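Local coordinates for protein endoglucanase (Thermotoga maritima, PDB 2FVG) that is named an endoglucanase but belongs to the M42 peptidase family and is probably a metal-dependent aminopeptidase that binds two divalent cations per subunit, at residues A[158-163]-A[311-316]; A[172-177]-A[317-322]; A[235-240]-A[301-306]. All blocks are in the same frame, centred on the assembly; numbering follows the deposited sequence.

Interaction 1 of 3, residues A[158-163]-A[311-316]; sequences NGRAVG and NSIIDL
Arg160 and Asp315 face each other as a non-hydrogen-bonded pair of two antiparallel strands, 160-163 and 312-315, and close the end of their ladder with a salt bridge. The arginine chain is bent at its second torsion (chi2 -81°), which brings its NE-H back over the neighbouring strand to Asp315 OD2 at 2.8 Å. OD2 lies at the edge of the guanidinium, near its plane, and accepts the NE-H bond on its anti side; NH2 adds a weak bond to the same oxygen. Asp315 presents that oxygen because CG stands anti to its backbone N (chi1 -177°), while OD1 is left to cap the start of helix 316-332 through weak bonds to the backbone N of Asn317 and Asp318. With an alanine here, Arg160 would probably lose its anionic mate and be set free to turn, and the helix start would lose its side-chain cap.

On the same face, Val162 CG1 touches Asn311 CB at 3.9 Å, and CG2 lies beside Ile313 CG1. Ala161 CB points the other way, against Ile314 CG1 (4.2 Å), where Phe166 of helix 166-180 packs on both residues. Two hydrogen-bonded pairs, Ala161 with Ile314 and Gly163 with Ser312, supply the ladder's reciprocal backbone bonds, and Leu316 N extends it to Gly159 O at 2.8 Å. A water bridges Gly163 O and Ser312 OG. One carboxylate thus serves two structures: OD2 ties down the start of strand 160-163, and OD1, facing the helix N-terminus, sits where the helix dipole would be expected to stabilise its negative charge.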
loop_
_atom_site.group_PDB
_atom_site.type_symbol
_atom_site.label_atom_id
_atom_site.label_comp_id
_atom_site.label_asym_id
_atom_site.label_seq_id
_atom_site.Cartn_x
_atom_site.Cartn_y
_atom_site.Cartn_z
ATOM N N ASN A 158 17.753 -5.224 -12.890
ATOM C CA ASN A 158 17.321 -5.146 -14.284
ATOM C C ASN A 158 15.887 -4.678 -14.412
ATOM O O ASN A 158 15.094 -5.247 -15.156
ATOM C CB ASN A 158 17.557 -6.483 -15.004
ATOM C CG ASN A 158 19.025 -6.765 -15.219
ATOM O OD1 ASN A 158 19.776 -5.882 -15.607
ATOM N ND2 ASN A 158 19.438 -7.993 -14.968
ATOM N N GLY A 159 15.568 -3.657 -13.626
ATOM C CA GLY A 159 14.283 -2.995 -13.674
ATOM C C GLY A 159 13.128 -3.676 -12.985
ATOM O O GLY A 159 12.012 -3.206 -13.087
ATOM N N ARG A 160 13.371 -4.765 -12.274
ATOM C CA ARG A 160 12.277 -5.452 -11.593
ATOM C C ARG A 160 12.662 -5.514 -10.136
ATOM O O ARG A 160 13.845 -5.632 -9.830
ATOM C CB ARG A 160 12.085 -6.869 -12.153
ATOM C CG ARG A 160 11.630 -6.924 -13.603
ATOM C CD ARG A 160 10.128 -6.711 -13.748
ATOM N NE ARG A 160 9.740 -6.338 -15.115
ATOM C CZ ARG A 160 9.305 -7.155 -16.069
ATOM N NH1 ARG A 160 9.178 -8.466 -15.858
ATOM N NH2 ARG A 160 8.994 -6.642 -17.260
ATOM N N ALA A 161 11.676 -5.421 -9.245
ATOM C CA ALA A 161 11.928 -5.499 -7.821
ATOM C C ALA A 161 10.993 -6.527 -7.214
ATOM O O ALA A 161 9.851 -6.654 -7.631
ATOM C CB ALA A 161 11.736 -4.151 -7.179
ATOM N N VAL A 162 11.488 -7.266 -6.232
ATOM C CA VAL A 162 10.717 -8.331 -5.566
ATOM C C VAL A 162 10.747 -8.052 -4.067
ATOM O O VAL A 162 11.801 -7.689 -3.508
ATOM C CB VAL A 162 11.338 -9.738 -5.810
ATOM C CG1 VAL A 162 10.451 -10.866 -5.184
ATOM C CG2 VAL A 162 11.536 -9.987 -7.297
ATOM N N GLY A 163 9.593 -8.186 -3.428
ATOM C CA GLY A 163 9.477 -7.966 -1.992
ATOM C C GLY A 163 8.034 -8.097 -1.588
ATOM O O GLY A 163 7.186 -8.410 -2.406
ATOM N N ASN A 311 5.616 -12.474 -1.470
ATOM C CA ASN A 311 6.261 -11.634 -2.482
ATOM C C ASN A 311 5.557 -11.408 -3.806
ATOM O O ASN A 311 4.831 -12.271 -4.308
ATOM C CB ASN A 311 7.658 -12.166 -2.754
ATOM C CG ASN A 311 8.545 -12.020 -1.565
ATOM O OD1 ASN A 311 8.395 -11.074 -0.795
ATOM N ND2 ASN A 311 9.475 -12.948 -1.392
ATOM N N SER A 312 5.790 -10.228 -4.363
ATOM C CA SER A 312 5.335 -9.919 -5.699
ATOM C C SER A 312 6.417 -9.109 -6.390
ATOM O O SER A 312 7.433 -8.777 -5.774
ATOM C CB SER A 312 3.981 -9.212 -5.712
ATOM O OG SER A 312 4.077 -7.938 -5.147
ATOM N N ILE A 313 6.187 -8.779 -7.659
ATOM C CA ILE A 313 7.170 -8.112 -8.493
ATOM C C ILE A 313 6.607 -6.850 -9.086
ATOM O O ILE A 313 5.476 -6.854 -9.555
ATOM C CB ILE A 313 7.519 -9.044 -9.691
ATOM C CG1 ILE A 313 7.785 -10.492 -9.216
ATOM C CG2 ILE A 313 8.685 -8.508 -10.527
ATOM C CD1 ILE A 313 7.657 -11.523 -10.308
ATOM N N ILE A 314 7.373 -5.760 -9.053
ATOM C CA ILE A 314 6.967 -4.563 -9.782
ATOM C C ILE A 314 8.052 -4.214 -10.801
ATOM O O ILE A 314 9.218 -4.587 -10.637
ATOM C CB ILE A 314 6.669 -3.339 -8.884
ATOM C CG1 ILE A 314 7.933 -2.828 -8.195
ATOM C CG2 ILE A 314 5.543 -3.646 -7.895
ATOM C CD1 ILE A 314 7.797 -1.410 -7.687
ATOM N N ASP A 315 7.660 -3.512 -11.853
ATOM C CA ASP A 315 8.577 -3.083 -12.874
ATOM C C ASP A 315 8.873 -1.645 -12.504
ATOM O O ASP A 315 7.944 -0.860 -12.300
ATOM C CB ASP A 315 7.904 -3.204 -14.252
ATOM C CG ASP A 315 8.821 -2.832 -15.380
ATOM O OD1 ASP A 315 8.992 -1.626 -15.623
ATOM O OD2 ASP A 315 9.366 -3.741 -16.038
ATOM N N LEU A 316 10.154 -1.302 -12.379
ATOM C CA LEU A 316 10.544 0.064 -12.006
ATOM C C LEU A 316 10.200 1.139 -13.054
ATOM O O LEU A 316 10.028 2.305 -12.703
ATOM C CB LEU A 316 12.007 0.131 -11.536
ATOM C CG LEU A 316 12.313 -0.692 -10.267
ATOM C CD1 LEU A 316 13.788 -0.671 -9.956
ATOM C CD2 LEU A 316 11.508 -0.187 -9.068
HETATM O O HOH W 1 4.470 -7.605 -2.687
#

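Interaction 2 of 3, residues A[172-177]-A[317-322]; sequences CSVLID and NDYENT
Tyr319 reaches from helix 316-332 to helix 166-180 and sets its hydroxyl between Ser173 and Asp177, two residues one helical turn apart. The short helix segments run 10.2 Å apart at closest approach and are inclined by 53°, a separation that the tyrosine spans because its ring is carried anti to the backbone N (chi1 175°). Asp177 meets the ring at about a right angle, its carboxylate plane turned 82° from that of the ring. OD2 lies at the ring edge, near the ring plane, and accepts a hydrogen bond from OH at 2.8 Å; the hydroxyl lies above the carboxylate plane. Ser173 OG approaches the ring obliquely and comes within 2.6 Å of Tyr319 OH.

Along the CD2-CE2 side of the ring, Val174 and Tyr319 lie alongside each other, pointing opposite ways, and Val174 CG2 rests 3.5 Å from Tyr319 CE2. The other valine methyl, CG1, meets Thr322 CG2 at 4.3 Å. Thr322 OG1 turns back to its own helix and donates to Asp318 O at 2.8 Å. A water donates to both Asp177 OD2 and Glu320 OE2, standing between carboxylates of the two helices.

The contact therefore joins the helices through a buried tyrosine whose ring packs on Val174 and whose hydroxyl is held by polar groups. Asp177 OD2 accepts from both the phenol and the water, which would be expected to favour its charged form, although the nearby Glu320 carboxylate, across the water, may partly offset this; the bond to Asp177 helps fix the direction of the phenolic O-H.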
loop_
_atom_site.group_PDB
_atom_site.type_symbol
_atom_site.label_atom_id
_atom_site.label_comp_id
_atom_site.label_asym_id
_atom_site.label_seq_id
_atom_site.Cartn_x
_atom_site.Cartn_y
_atom_site.Cartn_z
ATOM N N CYS A 172 2.636 4.250 -1.440
ATOM C CA CYS A 172 3.192 5.174 -0.427
ATOM C C CYS A 172 4.509 5.769 -0.909
ATOM O O CYS A 172 4.753 6.967 -0.767
ATOM C CB CYS A 172 3.484 4.462 0.889
ATOM S SG CYS A 172 2.073 3.862 1.833
ATOM N N SER A 173 5.354 4.913 -1.478
ATOM C CA SER A 173 6.663 5.305 -1.984
ATOM C C SER A 173 6.519 6.322 -3.135
ATOM O O SER A 173 7.275 7.298 -3.230
ATOM C CB SER A 173 7.407 4.036 -2.424
ATOM O OG SER A 173 8.670 4.343 -2.978
ATOM N N VAL A 174 5.534 6.089 -3.993
ATOM C CA VAL A 174 5.227 6.984 -5.098
ATOM C C VAL A 174 4.929 8.385 -4.577
ATOM O O VAL A 174 5.437 9.349 -5.119
ATOM C CB VAL A 174 4.039 6.493 -5.960
ATOM C CG1 VAL A 174 3.667 7.541 -7.023
ATOM C CG2 VAL A 174 4.384 5.199 -6.644
ATOM N N LEU A 175 4.109 8.478 -3.528
ATOM C CA LEU A 175 3.713 9.759 -2.934
ATOM C C LEU A 175 4.894 10.474 -2.333
ATOM O O LEU A 175 5.056 11.668 -2.544
ATOM C CB LEU A 175 2.628 9.578 -1.878
ATOM C CG LEU A 175 1.307 8.945 -2.343
ATOM C CD1 LEU A 175 0.239 9.230 -1.320
ATOM C CD2 LEU A 175 0.877 9.473 -3.692
ATOM N N ILE A 176 5.707 9.736 -1.579
ATOM C CA ILE A 176 6.940 10.272 -1.002
ATOM C C ILE A 176 7.886 10.769 -2.096
ATOM O O ILE A 176 8.525 11.810 -1.922
ATOM C CB ILE A 176 7.667 9.220 -0.163
ATOM C CG1 ILE A 176 6.777 8.757 0.987
ATOM C CG2 ILE A 176 8.972 9.779 0.407
ATOM C CD1 ILE A 176 7.409 7.638 1.819
ATOM N N ASP A 177 7.980 10.036 -3.212
ATOM C CA ASP A 177 8.874 10.433 -4.320
ATOM C C ASP A 177 8.363 11.661 -5.061
ATOM O O ASP A 177 9.160 12.449 -5.564
ATOM C CB ASP A 177 9.117 9.284 -5.323
ATOM C CG ASP A 177 10.076 8.210 -4.787
ATOM O OD1 ASP A 177 10.515 8.279 -3.606
ATOM O OD2 ASP A 177 10.388 7.282 -5.565
ATOM N N ASN A 317 10.115 0.772 -14.328
ATOM C CA ASN A 317 9.680 1.753 -15.318
ATOM C C ASN A 317 8.213 2.110 -15.084
ATOM O O ASN A 317 7.823 3.265 -15.237
ATOM C CB ASN A 317 9.871 1.244 -16.753
ATOM C CG ASN A 317 11.323 1.170 -17.160
ATOM O OD1 ASN A 317 12.102 2.088 -16.897
ATOM N ND2 ASN A 317 11.693 0.083 -17.829
ATOM N N ASP A 318 7.400 1.120 -14.718
ATOM C CA ASP A 318 5.985 1.368 -14.413
ATOM C C ASP A 318 5.882 2.272 -13.192
ATOM O O ASP A 318 5.100 3.208 -13.168
ATOM C CB ASP A 318 5.258 0.077 -14.080
ATOM C CG ASP A 318 5.012 -0.792 -15.273
ATOM O OD1 ASP A 318 5.032 -0.317 -16.438
ATOM O OD2 ASP A 318 4.774 -1.977 -15.020
ATOM N N TYR A 319 6.633 1.937 -12.149
ATOM C CA TYR A 319 6.679 2.753 -10.945
ATOM C C TYR A 319 6.992 4.234 -11.259
ATOM O O TYR A 319 6.335 5.151 -10.729
ATOM C CB TYR A 319 7.732 2.195 -10.001
ATOM C CG TYR A 319 7.939 3.046 -8.775
ATOM C CD1 TYR A 319 8.867 4.102 -8.773
ATOM C CD2 TYR A 319 7.231 2.784 -7.607
ATOM C CE1 TYR A 319 9.048 4.887 -7.641
ATOM C CE2 TYR A 319 7.407 3.537 -6.486
ATOM C CZ TYR A 319 8.304 4.579 -6.492
ATOM O OH TYR A 319 8.460 5.297 -5.335
ATOM N N GLU A 320 7.991 4.458 -12.113
ATOM C CA GLU A 320 8.411 5.800 -12.495
ATOM C C GLU A 320 7.347 6.542 -13.263
ATOM O O GLU A 320 7.204 7.757 -13.121
ATOM C CB GLU A 320 9.694 5.765 -13.335
ATOM C CG GLU A 320 10.945 5.548 -12.524
ATOM C CD GLU A 320 11.174 6.667 -11.513
ATOM O OE1 GLU A 320 11.147 7.851 -11.926
ATOM O OE2 GLU A 320 11.383 6.359 -10.310
ATOM N N ASN A 321 6.626 5.817 -14.109
ATOM C CA ASN A 321 5.558 6.414 -14.895
ATOM C C ASN A 321 4.340 6.762 -14.063
ATOM O O ASN A 321 3.630 7.732 -14.367
ATOM C CB ASN A 321 5.211 5.515 -16.056
ATOM C CG ASN A 321 6.228 5.602 -17.136
ATOM O OD1 ASN A 321 6.569 6.698 -17.579
ATOM N ND2 ASN A 321 6.723 4.458 -17.580
ATOM N N THR A 322 4.093 5.955 -13.034
ATOM C CA THR A 322 3.027 6.227 -12.076
ATOM C C THR A 322 3.355 7.533 -11.345
ATOM O O THR A 322 2.507 8.433 -11.246
ATOM C CB THR A 322 2.907 5.114 -11.047
ATOM O OG1 THR A 322 2.749 3.868 -11.727
ATOM C CG2 THR A 322 1.675 5.344 -10.137
HETATM O O HOH W 2 11.878 7.755 -7.629
#

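Interaction 3 of 3, residues A[235-240]-A[301-306]; sequences WATHLG and STPARY
Pro303 and Leu239 join an irregular loop to strand 297-306, which pairs in parallel with strand 215-224 within the large mixed sheet expected of an M42 peptidase catalytic domain. No hydrogen bond links the 235-240 and 301-306 segments; the contact is made by van der Waals packing, centred on the proline ring and the leucine methyls.

Apolar contacts come first. Thr237 crosses Pro303 at about a right angle and lays its methyl CG2 4.1 Å from the proline CG. That methyl stands anti to the backbone N, chi1 of the residue being -49°, which leaves OG1 to turn to its bond with Arg277 O. Leu239 divides its two branches: CD2 reaches over the strand backbone to within 3.9 Å of Ala304 CA, and CD1 touches Arg305 CB at 4.1 Å, the two side chains crossing nearly perpendicularly. Beyond CB the arginine runs extended, and its NE forms a salt bridge with Glu231, so that here it contributes only the root of its chain.

Contacts between carbon and backbone oxygen make up the rest. Pro303 CG lies 3.6 Å from His238 O, a carbonyl that accepts a hydrogen bond from Gln274 NE2, whose side chain also packs on Pro303 and Thr237 and so brings strand 274-275 into the same cluster. At the strand, Leu239 CD2 comes to rest 3.6 Å from Pro303 O.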
loop_
_atom_site.group_PDB
_atom_site.type_symbol
_atom_site.label_atom_id
_atom_site.label_comp_id
_atom_site.label_asym_id
_atom_site.label_seq_id
_atom_site.Cartn_x
_atom_site.Cartn_y
_atom_site.Cartn_z
ATOM N N TRP A 235 -4.601 -11.674 -20.811
ATOM C CA TRP A 235 -5.658 -10.682 -20.547
ATOM C C TRP A 235 -5.613 -10.193 -19.082
ATOM O O TRP A 235 -6.515 -10.443 -18.290
ATOM C CB TRP A 235 -7.048 -11.234 -20.921
ATOM C CG TRP A 235 -7.041 -12.000 -22.217
ATOM C CD1 TRP A 235 -7.193 -13.355 -22.370
ATOM C CD2 TRP A 235 -6.818 -11.472 -23.533
ATOM N NE1 TRP A 235 -7.100 -13.700 -23.699
ATOM C CE2 TRP A 235 -6.867 -12.567 -24.438
ATOM C CE3 TRP A 235 -6.591 -10.185 -24.040
ATOM C CZ2 TRP A 235 -6.699 -12.410 -25.825
ATOM C CZ3 TRP A 235 -6.426 -10.026 -25.430
ATOM C CH2 TRP A 235 -6.480 -11.136 -26.299
ATOM N N ALA A 236 -4.544 -9.488 -18.738
ATOM C CA ALA A 236 -4.347 -8.985 -17.384
ATOM C C ALA A 236 -3.593 -7.675 -17.443
ATOM O O ALA A 236 -3.204 -7.248 -18.524
ATOM C CB ALA A 236 -3.572 -10.007 -16.558
ATOM N N THR A 237 -3.417 -7.035 -16.287
ATOM C CA THR A 237 -2.667 -5.804 -16.166
ATOM C C THR A 237 -1.213 -6.263 -16.164
ATOM O O THR A 237 -0.818 -7.086 -15.326
ATOM C CB THR A 237 -3.001 -5.072 -14.849
ATOM O OG1 THR A 237 -4.420 -4.990 -14.698
ATOM C CG2 THR A 237 -2.424 -3.670 -14.859
ATOM N N HIS A 238 -0.409 -5.756 -17.089
ATOM C CA HIS A 238 0.959 -6.273 -17.181
ATOM C C HIS A 238 2.107 -5.426 -16.722
ATOM O O HIS A 238 2.100 -4.210 -16.882
ATOM C CB HIS A 238 1.236 -6.733 -18.606
ATOM C CG HIS A 238 0.260 -7.755 -19.091
ATOM N ND1 HIS A 238 0.088 -8.976 -18.464
ATOM C CD2 HIS A 238 -0.588 -7.746 -20.145
ATOM C CE1 HIS A 238 -0.836 -9.668 -19.105
ATOM N NE2 HIS A 238 -1.258 -8.947 -20.131
ATOM N N LEU A 239 3.119 -6.099 -16.170
ATOM C CA LEU A 239 4.371 -5.449 -15.790
ATOM C C LEU A 239 4.981 -4.895 -17.069
ATOM O O LEU A 239 5.020 -5.585 -18.085
ATOM C CB LEU A 239 5.343 -6.455 -15.164
ATOM C CG LEU A 239 5.061 -7.083 -13.793
ATOM C CD1 LEU A 239 6.148 -8.052 -13.456
ATOM C CD2 LEU A 239 4.997 -6.035 -12.727
ATOM N N GLY A 240 5.410 -3.643 -17.035
ATOM C CA GLY A 240 6.050 -3.034 -18.190
ATOM C C GLY A 240 5.148 -2.199 -19.077
ATOM O O GLY A 240 5.643 -1.348 -19.818
ATOM N N SER A 301 -3.036 2.578 -10.686
ATOM C CA SER A 301 -2.335 1.474 -10.065
ATOM C C SER A 301 -1.028 1.092 -10.743
ATOM O O SER A 301 -0.924 1.073 -11.978
ATOM C CB SER A 301 -3.236 0.233 -10.066
ATOM O OG SER A 301 -4.466 0.488 -9.440
ATOM N N THR A 302 -0.036 0.795 -9.921
ATOM C CA THR A 302 1.211 0.225 -10.386
ATOM C C THR A 302 0.942 -1.294 -10.503
ATOM O O THR A 302 0.447 -1.915 -9.562
ATOM C CB THR A 302 2.359 0.493 -9.384
ATOM O OG1 THR A 302 2.520 1.903 -9.247
ATOM C CG2 THR A 302 3.710 -0.097 -9.894
ATOM N N PRO A 303 1.223 -1.893 -11.672
ATOM C CA PRO A 303 1.042 -3.351 -11.805
ATOM C C PRO A 303 2.045 -4.116 -10.935
ATOM O O PRO A 303 3.159 -3.651 -10.727
ATOM C CB PRO A 303 1.373 -3.620 -13.289
ATOM C CG PRO A 303 1.295 -2.293 -13.963
ATOM C CD PRO A 303 1.701 -1.277 -12.920
ATOM N N ALA A 304 1.633 -5.270 -10.422
ATOM C CA ALA A 304 2.509 -6.153 -9.662
ATOM C C ALA A 304 2.109 -7.560 -10.084
ATOM O O ALA A 304 0.998 -7.763 -10.545
ATOM C CB ALA A 304 2.283 -5.970 -8.153
ATOM N N ARG A 305 3.006 -8.529 -9.937
ATOM C CA ARG A 305 2.679 -9.916 -10.235
ATOM C C ARG A 305 3.203 -10.793 -9.112
ATOM O O ARG A 305 4.365 -10.671 -8.741
ATOM C CB ARG A 305 3.308 -10.336 -11.577
ATOM C CG ARG A 305 3.058 -11.783 -11.955
ATOM C CD ARG A 305 3.289 -12.055 -13.449
ATOM N NE ARG A 305 2.882 -13.426 -13.797
ATOM C CZ ARG A 305 3.675 -14.380 -14.301
ATOM N NH1 ARG A 305 4.953 -14.145 -14.611
ATOM N NH2 ARG A 305 3.164 -15.573 -14.552
ATOM N N TYR A 306 2.388 -11.704 -8.586
ATOM C CA TYR A 306 2.893 -12.590 -7.523
ATOM C C TYR A 306 3.999 -13.506 -8.020
ATOM O O TYR A 306 4.034 -13.883 -9.188
ATOM C CB TYR A 306 1.789 -13.427 -6.840
ATOM C CG TYR A 306 0.855 -12.613 -5.941
ATOM C CD1 TYR A 306 1.340 -11.942 -4.805
ATOM C CD2 TYR A 306 -0.517 -12.530 -6.216
ATOM C CE1 TYR A 306 0.483 -11.188 -3.979
ATOM C CE2 TYR A 306 -1.386 -11.785 -5.397
ATOM C CZ TYR A 306 -0.881 -11.116 -4.283
ATOM O OH TYR A 306 -1.748 -10.388 -3.480
#

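The three contacts gather around strands 297-306 and 312-315 and the helix 316-332 that follows, with centres 11 to 14 Å apart. Interactions 1 and 3 share the mixed sheet, where these strands are antiparallel neighbours and Ile313 N probably bonds to Arg305 O. Interaction 2 packs the helices that follow each strand of interaction 1, and Ile314 touches Tyr319 between them. Asp318 OD2 reaches Gly240 N, joining interactions 2 and 3. Along the chain 158-163 and 172-177 come first, then 235-240, then 301-306, and shortly after it 311-316 and 317-322 in succession. This C-terminal part thus unites sheet, helices and loop close to the predicted metal ligands Asp167 and His308, with Glu220 somewhat farther off.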